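Local coordinates for protein cyclic pyranopterin monophosphate synthase 2 (Mycobacterium tuberculosis, PDB 4FDF) that probably converts (8S)-3',8-cyclo-7,8-dihydroguanosine 5'-triphosphate into cyclic pyranopterin monophosphate, a step of molybdenum cofactor biosynthesis, and assembles as a homohexamer, at residues A53-T57 with G58-K62. Sequence-based numbering, arbitrary orientation.
Sequences ALIST and GGLPK
Leu60 folds back against Leu54 and Ile55 just after the chain has left helix 49-57. Its CA-CB bond points neither at the helix nor away from it. With CG opposite its own carbonyl carbon (chi1 -72°) and the second torsion extended, the two methyls come nearer the helix than that bond suggests. CG itself approaches Leu54 CB loosely. The two methyls then divide the work. CD2 of Leu60 rests on CB of Leu54 at 3.8 Å. CD1 of Leu60 meets CG1 of Ile55 at 3.7 Å. Ile55 and Leu60 lie alongside each other with their tips in the same direction. Leu60 is buried and also touches Ile139, so it joins the end of helix 49-57 to the last residue of helix 121-139.

Two backbone bonds make the turn that allows this fold-back. Gly59 N donates to Leu54 O at 2.6 Å, in the carbonyl plane, with an N-H...O angle of 147°. Gly58 N donates to Ile55 O at 3.2 Å, but from well above the plane of that carbonyl. Gly58 has positive phi (72°), which glycine adopts easily because it has no CB. Beside the turn, the methyl CG2 of Thr57 lies 3.4 Å from Gly59 N.

Beyond the turn, Lys62 forms a salt bridge with Asp137, and the carbonyl of Pro61 accepts a hydrogen bond from His25 of a second subunit. The loop therefore reaches the subunit interface soon after leaving the helix. The paired bonds from Gly59 and Gly58, with Gly58 as the C-prime residue, are those of a Schellman motif, here closing helix 49-57 ahead of the loop to helix 65-83.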
loop_
_atom_site.group_PDB
_atom_site.type_symbol
_atom_site.label_atom_id
_atom_site.label_comp_id
_atom_site.label_asym_id
_atom_site.label_seq_id
_atom_site.Cartn_x
_atom_site.Cartn_y
_atom_site.Cartn_z
ATOM N N ALA B 53 2.191 4.736 34.622
ATOM C CA ALA B 53 1.115 5.372 35.374
ATOM C C ALA B 53 0.044 5.925 34.435
ATOM O O ALA B 53 -1.125 5.557 34.545
ATOM C CB ALA B 53 1.661 6.469 36.295
ATOM N N LEU B 54 0.450 6.774 33.494
ATOM C CA LEU B 54 -0.493 7.380 32.554
ATOM C C LEU B 54 -1.253 6.355 31.711
ATOM O O LEU B 54 -2.376 6.620 31.265
ATOM C CB LEU B 54 0.201 8.421 31.675
ATOM C CG LEU B 54 0.844 9.622 32.386
ATOM C CD1 LEU B 54 1.602 10.486 31.384
ATOM C CD2 LEU B 54 -0.175 10.465 33.169
ATOM N N ILE B 55 -0.649 5.185 31.509
ATOM C CA ILE B 55 -1.306 4.091 30.789
ATOM C C ILE B 55 -2.421 3.450 31.623
ATOM O O ILE B 55 -3.535 3.287 31.133
ATOM C CB ILE B 55 -0.290 3.038 30.269
ATOM C CG1 ILE B 55 0.427 3.586 29.032
ATOM C CG2 ILE B 55 -0.983 1.709 29.935
ATOM C CD1 ILE B 55 1.705 2.868 28.682
ATOM N N SER B 56 -2.126 3.113 32.877
ATOM C CA SER B 56 -3.117 2.516 33.774
ATOM C C SER B 56 -4.274 3.459 34.101
ATOM O O SER B 56 -5.403 3.013 34.307
ATOM C CB SER B 56 -2.455 2.029 35.061
ATOM O OG SER B 56 -1.458 1.064 34.768
ATOM N N THR B 57 -3.986 4.758 34.143
ATOM C CA THR B 57 -5.002 5.771 34.418
ATOM C C THR B 57 -5.773 6.201 33.150
ATOM O O THR B 57 -6.829 6.841 33.234
ATOM C CB THR B 57 -4.392 7.001 35.160
ATOM O OG1 THR B 57 -5.442 7.852 35.636
ATOM C CG2 THR B 57 -3.474 7.806 34.256
ATOM N N GLY B 58 -5.238 5.837 31.985
ATOM C CA GLY B 58 -5.781 6.279 30.700
ATOM C C GLY B 58 -5.502 7.746 30.428
ATOM O O GLY B 58 -6.261 8.401 29.712
ATOM N N GLY B 59 -4.400 8.257 30.981
ATOM C CA GLY B 59 -4.109 9.684 30.945
ATOM C C GLY B 59 -3.101 10.171 29.920
ATOM O O GLY B 59 -2.669 11.319 29.990
ATOM N N LEU B 60 -2.717 9.319 28.971
ATOM C CA LEU B 60 -1.800 9.733 27.905
ATOM C C LEU B 60 -2.443 10.783 27.011
ATOM O O LEU B 60 -3.621 10.655 26.655
ATOM C CB LEU B 60 -1.374 8.546 27.041
ATOM C CG LEU B 60 -0.408 7.537 27.642
ATOM C CD1 LEU B 60 -0.262 6.356 26.687
ATOM C CD2 LEU B 60 0.940 8.194 27.926
ATOM N N PRO B 61 -1.674 11.821 26.634
ATOM C CA PRO B 61 -2.228 12.870 25.780
ATOM C C PRO B 61 -2.828 12.328 24.478
ATOM O O PRO B 61 -3.905 12.759 24.062
ATOM C CB PRO B 61 -1.015 13.763 25.491
ATOM C CG PRO B 61 -0.125 13.561 26.674
ATOM C CD PRO B 61 -0.281 12.107 27.022
ATOM N N LYS B 62 -2.156 11.366 23.861
ATOM C CA LYS B 62 -2.542 10.935 22.523
ATOM C C LYS B 62 -3.664 9.882 22.525
ATOM O O LYS B 62 -4.279 9.624 21.494
ATOM C CB LYS B 62 -1.307 10.454 21.765
ATOM C CG LYS B 62 -1.085 11.165 20.449
ATOM C CD LYS B 62 0.396 11.238 20.144
ATOM C CE LYS B 62 0.676 11.055 18.667
ATOM N NZ LYS B 62 2.146 11.031 18.431
#